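Local atomic coordinates of alpha-L-rhamnosidase (Aspergillus terreus, PDB entry 6GSZ), a protein that probably hydrolyses terminal non-reducing alpha-L-rhamnose residues of alpha-L-rhamnosides, as a calcium-binding glycoside hydrolase. Residues A147-A159 against M171-N185. Numbering follows the deposited sequence.
With CA (calcium ion), chain B; NAG (2-acetamido-2-deoxy-beta-D-glucopyranose), chain C.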
ATOM      1  N   ALA A 147       9.890  29.737   2.513  1.00 14.66           N
ATOM      2  CA  ALA A 147      10.568  29.198   1.363  1.00 14.24           C
ATOM      3  C   ALA A 147      10.066  27.784   1.095  1.00 13.28           C
ATOM      4  O   ALA A 147       9.717  27.046   2.030  1.00 13.10           O
ATOM      5  CB  ALA A 147      12.076  29.248   1.544  1.00 14.69           C
ATOM      6  N   ARG A 148      10.090  27.431  -0.195  1.00 12.99           N
ATOM      7  CA  ARG A 148       9.673  26.114  -0.653  1.00 12.62           C
ATOM      8  C   ARG A 148      10.716  25.503  -1.585  1.00 12.07           C
ATOM      9  O   ARG A 148      11.347  26.206  -2.350  1.00 13.57           O
ATOM     10  CB  ARG A 148       8.356  26.188  -1.434  1.00 15.25           C
ATOM     11  CG  ARG A 148       7.176  26.735  -0.640  1.00 14.29           C
ATOM     12  CD  ARG A 148       6.723  25.793   0.463  1.00 13.05           C
ATOM     13  NE  ARG A 148       5.599  26.319   1.197  1.00 14.20           N
ATOM     14  CZ  ARG A 148       5.667  26.984   2.366  1.00 16.10           C
ATOM     15  NH1 ARG A 148       6.817  27.161   3.004  1.00 16.17           N
ATOM     16  NH2 ARG A 148       4.535  27.414   2.914  1.00 15.65           N
ATOM     17  N   LEU A 149      10.875  24.177  -1.485  1.00 11.35           N
ATOM     18  CA  LEU A 149      11.644  23.408  -2.467  1.00 12.02           C
ATOM     19  C   LEU A 149      10.679  22.464  -3.168  1.00 10.78           C
ATOM     20  O   LEU A 149       9.969  21.696  -2.479  1.00 12.16           O
ATOM     21  CB  LEU A 149      12.764  22.602  -1.816  1.00 12.29           C
ATOM     22  CG  LEU A 149      13.620  21.820  -2.806  1.00 12.19           C
ATOM     23  CD1 LEU A 149      14.425  22.754  -3.716  1.00 13.49           C
ATOM     24  CD2 LEU A 149      14.549  20.882  -2.073  1.00 13.54           C
ATOM     25  N   TYR A 150      10.653  22.532  -4.494  1.00 10.11           N
ATOM     26  CA  TYR A 150       9.887  21.659  -5.350  1.00 10.26           C
ATOM     27  C   TYR A 150      10.880  20.792  -6.111  1.00  9.89           C
ATOM     28  O   TYR A 150      11.846  21.344  -6.694  1.00 11.17           O
ATOM     29  CB  TYR A 150       9.072  22.488  -6.321  1.00 10.74           C
ATOM     30  CG  TYR A 150       8.167  23.472  -5.645  1.00 10.50           C
ATOM     31  CD1 TYR A 150       6.961  23.060  -5.115  1.00 10.20           C
ATOM     32  CD2 TYR A 150       8.471  24.818  -5.544  1.00 11.70           C
ATOM     33  CE1 TYR A 150       6.091  23.963  -4.524  1.00 11.46           C
ATOM     34  CE2 TYR A 150       7.592  25.724  -4.966  1.00 12.33           C
ATOM     35  CZ  TYR A 150       6.386  25.293  -4.443  1.00 12.80           C
ATOM     36  OH  TYR A 150       5.552  26.247  -3.890  1.00 13.49           O
ATOM     37  N   ILE A 151      10.777  19.462  -6.037  1.00  9.34           N
ATOM     38  CA  ILE A 151      11.889  18.645  -6.493  1.00  9.72           C
ATOM     39  C   ILE A 151      11.423  17.267  -6.915  1.00  9.14           C
ATOM     40  O   ILE A 151      10.533  16.667  -6.287  1.00  9.96           O
ATOM     41  CB  ILE A 151      12.949  18.579  -5.379  1.00  9.75           C
ATOM     42  CG1 ILE A 151      14.162  17.744  -5.794  1.00 10.36           C
ATOM     43  CG2 ILE A 151      12.364  18.130  -4.054  1.00 10.48           C
ATOM     44  CD1 ILE A 151      15.402  17.971  -4.940  1.00 11.20           C
ATOM     45  N   THR A 152      12.057  16.747  -7.953  1.00  8.95           N
ATOM     46  CA  THR A 152      11.951  15.365  -8.316  1.00  9.34           C
ATOM     47  C   THR A 152      13.231  14.925  -9.011  1.00  8.72           C
ATOM     48  O   THR A 152      14.149  15.707  -9.218  1.00 10.65           O
ATOM     49  CB  THR A 152      10.728  15.072  -9.194  1.00 10.59           C
ATOM     50  OG1 THR A 152      10.500  13.663  -9.212  1.00 11.12           O
ATOM     51  CG2 THR A 152      10.841  15.588 -10.609  1.00 12.12           C
ATOM     52  N   ALA A 153      13.295  13.640  -9.354  1.00  9.76           N
ATOM     53  CA  ALA A 153      14.455  13.116 -10.056  1.00  9.25           C
ATOM     54  C   ALA A 153      14.019  12.154 -11.142  1.00 10.26           C
ATOM     55  O   ALA A 153      12.940  11.514 -11.050  1.00 12.22           O
ATOM     56  CB  ALA A 153      15.340  12.364  -9.088  1.00 11.93           C
ATOM     57  N   LEU A 154      14.880  12.033 -12.143  1.00 11.15           N
ATOM     58  CA  LEU A 154      14.844  10.915 -13.061  1.00 10.65           C
ATOM     59  C   LEU A 154      15.723   9.845 -12.411  1.00  9.89           C
ATOM     60  O   LEU A 154      16.944   9.762 -12.667  1.00 11.23           O
ATOM     61  CB  LEU A 154      15.328  11.356 -14.435  1.00 11.51           C
ATOM     62  CG  LEU A 154      14.325  12.100 -15.305  1.00 14.64           C
ATOM     63  CD1 LEU A 154      13.787  13.348 -14.646  1.00 17.53           C
ATOM     64  CD2 LEU A 154      14.975  12.383 -16.661  1.00 14.48           C
ATOM     65  N   GLY A 155      15.142   9.130 -11.473  1.00 10.05           N
ATOM     66  CA  GLY A 155      15.829   8.343 -10.482  1.00 10.08           C
ATOM     67  C   GLY A 155      15.199   8.560  -9.146  1.00  9.49           C
ATOM     68  O   GLY A 155      13.950   8.580  -9.039  1.00 11.19           O
ATOM     69  N   LEU A 156      16.020   8.664  -8.107  1.00 10.42           N
ATOM     70  CA  LEU A 156      15.599   8.953  -6.728  1.00  9.76           C
ATOM     71  C   LEU A 156      16.516  10.030  -6.179  1.00  9.60           C
ATOM     72  O   LEU A 156      17.695  10.094  -6.617  1.00 10.81           O
ATOM     73  CB  LEU A 156      15.701   7.690  -5.883  1.00 10.94           C
ATOM     74  CG  LEU A 156      14.810   6.518  -6.325  1.00 10.89           C
ATOM     75  CD1 LEU A 156      15.147   5.233  -5.532  1.00 13.60           C
ATOM     76  CD2 LEU A 156      13.310   6.844  -6.239  1.00 10.84           C
ATOM     77  N   TYR A 157      16.073  10.846  -5.243  1.00 10.20           N
ATOM     78  CA  TYR A 157      16.883  11.948  -4.762  1.00 10.23           C
ATOM     79  C   TYR A 157      16.916  12.004  -3.237  1.00 10.12           C
ATOM     80  O   TYR A 157      15.964  11.624  -2.536  1.00 11.29           O
ATOM     81  CB  TYR A 157      16.449  13.309  -5.335  1.00 10.07           C
ATOM     82  CG  TYR A 157      15.127  13.728  -4.773  1.00 10.63           C
ATOM     83  CD1 TYR A 157      13.936  13.334  -5.358  1.00  9.85           C
ATOM     84  CD2 TYR A 157      15.068  14.478  -3.587  1.00 10.30           C
ATOM     85  CE1 TYR A 157      12.718  13.667  -4.781  1.00  9.97           C
ATOM     86  CE2 TYR A 157      13.854  14.782  -2.989  1.00 11.13           C
ATOM     87  CZ  TYR A 157      12.688  14.371  -3.591  1.00 10.16           C
ATOM     88  OH  TYR A 157      11.512  14.641  -2.934  1.00 10.81           O
ATOM     89  N   GLU A 158      17.979  12.616  -2.719  1.00 10.20           N
ATOM     90  CA  GLU A 158      18.091  13.057  -1.342  1.00 11.08           C
ATOM     91  C   GLU A 158      18.700  14.453  -1.373  1.00 10.69           C
ATOM     92  O   GLU A 158      19.842  14.604  -1.842  1.00 11.32           O
ATOM     93  CB  GLU A 158      18.982  12.146  -0.511  1.00 13.79           C
ATOM     94  CG  GLU A 158      19.129  12.553   0.923  1.00 17.70           C
ATOM     95  CD  GLU A 158      19.779  11.474   1.794  1.00 29.87           C
ATOM     96  OE1 GLU A 158      20.265  10.451   1.246  1.00 36.91           O
ATOM     97  OE2 GLU A 158      19.767  11.633   3.011  1.00 32.86           O
ATOM     98  N   ALA A 159      17.994  15.464  -0.888  1.00 11.05           N
ATOM     99  CA  ALA A 159      18.412  16.853  -0.907  1.00 11.25           C
ATOM    100  C   ALA A 159      18.835  17.339   0.476  1.00 11.93           C
ATOM    101  O   ALA A 159      18.316  16.914   1.505  1.00 11.53           O
ATOM    102  CB  ALA A 159      17.324  17.755  -1.436  1.00 12.44           C
ATOM    103  N   MET A 171      13.446   6.981  -0.596  1.00 10.69           N
ATOM    104  CA  MET A 171      13.079   6.373  -1.885  1.00 11.18           C
ATOM    105  C   MET A 171      12.164   7.303  -2.704  1.00 10.91           C
ATOM    106  O   MET A 171      11.198   6.879  -3.342  1.00 12.00           O
ATOM    107  CB  MET A 171      12.473   4.982  -1.703  1.00 12.94           C
ATOM    108  CG  MET A 171      13.398   4.031  -0.937  1.00 12.40           C
ATOM    109  SD  MET A 171      14.977   3.743  -1.688  1.00 16.06           S
ATOM    110  CE  MET A 171      14.511   2.615  -2.990  1.00 16.47           C
ATOM    111  N   ALA A 172      12.492   8.604  -2.705  1.00 10.29           N
ATOM    112  CA  ALA A 172      11.674   9.647  -3.290  1.00 10.05           C
ATOM    113  C   ALA A 172      12.092   9.905  -4.723  1.00  9.15           C
ATOM    114  O   ALA A 172      13.305   9.965  -5.000  1.00 10.04           O
ATOM    115  CB  ALA A 172      11.818  10.907  -2.469  1.00 11.04           C
ATOM    116  N   PRO A 173      11.174  10.123  -5.679  1.00  9.49           N
ATOM    117  CA  PRO A 173       9.725  10.293  -5.494  1.00 10.03           C
ATOM    118  C   PRO A 173       8.880   9.032  -5.556  1.00 10.18           C
ATOM    119  O   PRO A 173       7.648   9.141  -5.521  1.00 11.56           O
ATOM    120  CB  PRO A 173       9.396  11.210  -6.699  1.00 11.96           C
ATOM    121  CG  PRO A 173      10.286  10.666  -7.799  1.00 11.80           C
ATOM    122  CD  PRO A 173      11.568  10.420  -7.054  1.00 10.42           C
ATOM    123  N   GLY A 174       9.497   7.855  -5.573  1.00  9.91           N
ATOM    124  CA  GLY A 174       8.744   6.614  -5.637  1.00  9.45           C
ATOM    125  C   GLY A 174       8.600   6.156  -7.085  1.00 10.31           C
ATOM    126  O   GLY A 174       9.257   6.728  -7.992  1.00 11.15           O
ATOM    127  N   TRP A 175       7.803   5.122  -7.310  1.00  9.86           N
ATOM    128  CA  TRP A 175       7.657   4.490  -8.598  1.00  9.32           C
ATOM    129  C   TRP A 175       6.289   4.790  -9.220  1.00 10.22           C
ATOM    130  O   TRP A 175       5.274   4.206  -8.794  1.00 11.04           O
ATOM    131  CB  TRP A 175       7.903   2.983  -8.529  1.00  9.29           C
ATOM    132  CG  TRP A 175       8.034   2.346  -9.874  1.00  9.41           C
ATOM    133  CD1 TRP A 175       8.096   2.965 -11.090  1.00 10.33           C
ATOM    134  CD2 TRP A 175       8.128   0.938 -10.141  1.00  9.09           C
ATOM    135  NE1 TRP A 175       8.262   2.044 -12.094  1.00 10.44           N
ATOM    136  CE2 TRP A 175       8.277   0.792 -11.542  1.00  9.77           C
ATOM    137  CE3 TRP A 175       8.122  -0.201  -9.334  1.00 10.20           C
ATOM    138  CZ2 TRP A 175       8.443  -0.448 -12.141  1.00  9.99           C
ATOM    139  CZ3 TRP A 175       8.254  -1.434  -9.926  1.00 10.67           C
ATOM    140  CH2 TRP A 175       8.444  -1.549 -11.313  1.00 11.63           C
ATOM    141  N   GLN A 176       6.246   5.719 -10.178  1.00  9.90           N
ATOM    142  CA  GLN A 176       5.064   6.001 -11.002  1.00  9.87           C
ATOM    143  C   GLN A 176       5.302   5.383 -12.390  1.00  9.38           C
ATOM    144  O   GLN A 176       6.452   5.104 -12.763  1.00  9.82           O
ATOM    145  CB  GLN A 176       4.781   7.508 -11.096  1.00 11.00           C
ATOM    146  CG  GLN A 176       4.492   8.139  -9.727  1.00 11.51           C
ATOM    147  CD  GLN A 176       5.735   8.595  -8.984  1.00 11.64           C
ATOM    148  OE1 GLN A 176       6.585   9.316  -9.557  1.00 11.07           O
ATOM    149  NE2 GLN A 176       5.891   8.250  -7.704  1.00 10.99           N
ATOM    150  N   SER A 177       4.253   5.346 -13.200  1.00 10.22           N
ATOM    151  CA  SER A 177       4.339   5.079 -14.620  1.00 10.49           C
ATOM    152  C   SER A 177       4.843   6.397 -15.219  1.00 10.32           C
ATOM    153  O   SER A 177       4.090   7.176 -15.782  1.00 11.26           O
ATOM    154  CB  SER A 177       3.010   4.646 -15.197  1.00 10.88           C
ATOM    155  OG  SER A 177       2.618   3.386 -14.658  1.00 11.56           O
ATOM    156  N   TYR A 178       6.183   6.574 -15.151  1.00 10.48           N
ATOM    157  CA  TYR A 178       6.789   7.910 -15.297  1.00 10.62           C
ATOM    158  C   TYR A 178       6.531   8.532 -16.668  1.00 11.26           C
ATOM    159  O   TYR A 178       6.518   9.771 -16.757  1.00 14.73           O
ATOM    160  CB  TYR A 178       8.303   7.847 -15.126  1.00 10.66           C
ATOM    161  CG  TYR A 178       8.778   7.330 -13.803  1.00  9.36           C
ATOM    162  CD1 TYR A 178       8.568   8.027 -12.623  1.00 10.05           C
ATOM    163  CD2 TYR A 178       9.493   6.145 -13.718  1.00  9.46           C
ATOM    164  CE1 TYR A 178       9.108   7.598 -11.421  1.00  9.55           C
ATOM    165  CE2 TYR A 178      10.028   5.687 -12.531  1.00  9.08           C
ATOM    166  CZ  TYR A 178       9.828   6.400 -11.361  1.00  9.51           C
ATOM    167  OH  TYR A 178      10.394   5.938 -10.192  1.00 10.63           O
ATOM    168  N   GLN A 179       6.359   7.722 -17.718  1.00 11.42           N
ATOM    169  CA  GLN A 179       6.126   8.330 -19.047  1.00 13.20           C
ATOM    170  C   GLN A 179       4.765   9.032 -19.135  1.00 13.07           C
ATOM    171  O   GLN A 179       4.533   9.784 -20.097  1.00 15.58           O
ATOM    172  CB  GLN A 179       6.294   7.332 -20.194  1.00 13.79           C
ATOM    173  CG  GLN A 179       5.201   6.291 -20.392  1.00 14.01           C
ATOM    174  CD  GLN A 179       5.320   5.047 -19.559  1.00 13.13           C
ATOM    175  OE1 GLN A 179       5.609   5.075 -18.330  1.00 13.19           O
ATOM    176  NE2 GLN A 179       5.088   3.929 -20.245  1.00 14.19           N
ATOM    177  N   TYR A 180       3.848   8.704 -18.210  1.00 11.74           N
ATOM    178  CA  TYR A 180       2.522   9.314 -18.121  1.00 12.04           C
ATOM    179  C   TYR A 180       2.418  10.293 -16.949  1.00 11.50           C
ATOM    180  O   TYR A 180       1.821  11.360 -17.094  1.00 15.77           O
ATOM    181  CB  TYR A 180       1.454   8.235 -17.980  1.00 12.28           C
ATOM    182  CG  TYR A 180       1.432   7.255 -19.110  1.00 12.54           C
ATOM    183  CD1 TYR A 180       1.096   7.679 -20.383  1.00 15.41           C
ATOM    184  CD2 TYR A 180       1.740   5.917 -18.920  1.00 14.00           C
ATOM    185  CE1 TYR A 180       1.059   6.795 -21.437  1.00 16.04           C
ATOM    186  CE2 TYR A 180       1.759   5.035 -19.990  1.00 13.66           C
ATOM    187  CZ  TYR A 180       1.374   5.469 -21.237  1.00 15.27           C
ATOM    188  OH  TYR A 180       1.375   4.651 -22.325  1.00 19.40           O
ATOM    189  N   ARG A 181       2.982   9.922 -15.810  1.00 11.12           N
ATOM    190  CA  ARG A 181       2.772  10.664 -14.553  1.00 10.99           C
ATOM    191  C   ARG A 181       4.056  10.527 -13.748  1.00 10.72           C
ATOM    192  O   ARG A 181       4.542   9.410 -13.574  1.00 11.96           O
ATOM    193  CB  ARG A 181       1.566  10.101 -13.800  1.00 11.40           C
ATOM    194  CG  ARG A 181       1.181  10.875 -12.543  1.00 12.35           C
ATOM    195  CD  ARG A 181      -0.030  10.281 -11.866  1.00 11.44           C
ATOM    196  NE  ARG A 181       0.293   8.986 -11.274  1.00 11.26           N
ATOM    197  CZ  ARG A 181       0.797   8.760 -10.043  1.00 10.33           C
ATOM    198  NH1 ARG A 181       0.794   9.730  -9.107  1.00 11.53           N
ATOM    199  NH2 ARG A 181       1.284   7.534  -9.780  1.00 10.77           N
ATOM    200  N   HIS A 182       4.562  11.673 -13.300  1.00 10.00           N
ATOM    201  CA  HIS A 182       5.841  11.666 -12.585  1.00  9.96           C
ATOM    202  C   HIS A 182       5.691  12.581 -11.373  1.00  8.60           C
ATOM    203  O   HIS A 182       5.451  13.782 -11.522  1.00 10.94           O
ATOM    204  CB  HIS A 182       6.951  12.110 -13.522  1.00 10.75           C
ATOM    205  CG  HIS A 182       8.359  11.942 -13.055  1.00 10.11           C
ATOM    206  ND1 HIS A 182       9.359  11.537 -13.920  1.00 11.11           N
ATOM    207  CD2 HIS A 182       8.915  12.113 -11.840  1.00 10.78           C
ATOM    208  CE1 HIS A 182      10.481  11.461 -13.227  1.00 12.65           C
ATOM    209  NE2 HIS A 182      10.265  11.854 -11.970  1.00 11.27           N
ATOM    210  N   GLU A 183       5.740  11.979 -10.173  1.00  9.37           N
ATOM    211  CA  GLU A 183       5.449  12.779  -8.971  1.00 10.27           C
ATOM    212  C   GLU A 183       6.632  13.673  -8.633  1.00  9.98           C
ATOM    213  O   GLU A 183       7.814  13.309  -8.894  1.00 10.82           O
ATOM    214  CB  GLU A 183       5.106  11.943  -7.732  1.00 10.06           C
ATOM    215  CG  GLU A 183       3.696  11.369  -7.806  1.00 10.76           C
ATOM    216  CD  GLU A 183       3.321  10.446  -6.675  1.00 10.88           C
ATOM    217  OE1 GLU A 183       3.983  10.469  -5.615  1.00 12.04           O
ATOM    218  OE2 GLU A 183       2.289   9.725  -6.819  1.00 11.59           O
ATOM    219  N   TYR A 184       6.338  14.864  -8.115  1.00 10.48           N
ATOM    220  CA  TYR A 184       7.343  15.740  -7.540  1.00 10.22           C
ATOM    221  C   TYR A 184       6.901  16.101  -6.127  1.00  8.39           C
ATOM    222  O   TYR A 184       5.689  16.041  -5.795  1.00  9.74           O
ATOM    223  CB  TYR A 184       7.594  17.032  -8.343  1.00 10.40           C
ATOM    224  CG  TYR A 184       6.445  17.996  -8.225  1.00 11.34           C
ATOM    225  CD1 TYR A 184       5.331  17.895  -9.032  1.00 11.58           C
ATOM    226  CD2 TYR A 184       6.512  19.029  -7.322  1.00 11.66           C
ATOM    227  CE1 TYR A 184       4.245  18.742  -8.834  1.00 11.55           C
ATOM    228  CE2 TYR A 184       5.442  19.885  -7.127  1.00 12.10           C
ATOM    229  CZ  TYR A 184       4.314  19.751  -7.900  1.00 13.43           C
ATOM    230  OH  TYR A 184       3.283  20.628  -7.680  1.00 14.30           O
ATOM    231  N   ASN A 185       7.837  16.434  -5.265  1.00  9.79           N
ATOM    232  CA  ASN A 185       7.613  16.700  -3.861  1.00  9.15           C
ATOM    233  C   ASN A 185       7.788  18.167  -3.514  1.00  9.96           C
ATOM    234  O   ASN A 185       8.565  18.868  -4.158  1.00 10.29           O
ATOM    235  CB  ASN A 185       8.433  15.796  -2.958  1.00 10.18           C
ATOM    236  CG  ASN A 185       8.256  14.343  -3.336  1.00 10.77           C
ATOM    237  OD1 ASN A 185       9.227  13.632  -3.666  1.00 12.45           O
ATOM    238  ND2 ASN A 185       7.010  13.889  -3.351  1.00 11.98           N
TER
HETATM  239 CA    CA B 946      20.828   8.509   2.383  0.60 42.44          CA
HETATM  240  C1  NAG C   1       2.676   2.287 -25.970  1.00 19.14           C
HETATM  241  C2  NAG C   1       3.984   2.929 -25.479  1.00 17.64           C
HETATM  242  C3  NAG C   1       5.083   2.746 -26.497  1.00 22.59           C
HETATM  243  C4  NAG C   1       5.275   1.293 -26.858  1.00 23.33           C
HETATM  244  C5  NAG C   1       3.927   0.727 -27.307  1.00 21.96           C
HETATM  245  C6  NAG C   1       4.033  -0.774 -27.531  1.00 26.90           C
HETATM  246  C7  NAG C   1       4.136   4.887 -23.995  1.00 18.93           C
HETATM  247  C8  NAG C   1       3.857   6.366 -23.888  1.00 20.47           C
HETATM  248  N2  NAG C   1       3.822   4.327 -25.192  1.00 18.36           N
HETATM  249  O3  NAG C   1       6.291   3.267 -25.958  1.00 23.93           O
HETATM  250  O4  NAG C   1       6.216   1.263 -27.925  1.00 27.76           O
HETATM  251  O5  NAG C   1       2.981   0.922 -26.241  1.00 21.30           O
HETATM  252  O6  NAG C   1       4.646  -1.423 -26.368  1.00 31.21           O
HETATM  253  O7  NAG C   1       4.593   4.222 -23.053  1.00 20.79           O
HETATM  254  O   HOH W   1      13.132   5.924  -9.719  1.00 11.31           O
HETATM  255  O   HOH W   2      15.277   9.048  -2.062  1.00 21.58           O
HETATM  256  O   HOH W   3      22.532   9.557   2.581  1.00 37.36           O
HETATM  257  O   HOH W   4      21.406   7.513   4.295  1.00 31.34           O
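The His182 ring has Ala153 O at its edge, in the ring plane, and Tyr178 CD1 over the centre of one face; Tyr157 has Asn185 OD1 at its edge and Ile151 CG1 over one face. The framework is an antiparallel beta pairing in the alpha-L-rhamnosidase N-terminal domain, where strand 182-188 lies beside strand 144-154, itself flanked on its other side by strand 228-237. Ile151 and Asn185 form a hydrogen-bonded pair, evidenced by Ile151 N to Asn185 O at 3.0 Å. The return bond, Asn185 N to Ile151 O, is straight (179°). Beyond it, side chains take over: with OG1 set opposite the backbone N (chi1 -165°), the Thr152 hydroxyl is brought to Glu183 O and donates to it in the carbonyl plane. His182 NE2 donates to Ala153 O at 2.8 Å from above that carbonyl's plane. Past Gly155, where strand 144-154 gives way to strand 156-161, Tyr157 N hydrogen-bonds at 2.9 Å to Ala172 O, the carbonyl oxygen of the cis peptide bond to Pro173. Leu156 CD1 makes an apolar contact with Met171 CE at 3.7 Å. One residue after Tyr157, Glu158 OE1 binds a calcium ion that Ser392 OG also binds. Tyr157 OH, also bonded to Tyr187, donates to Asn185 OD1 at 2.6 Å, the ring and amide planes 43° apart.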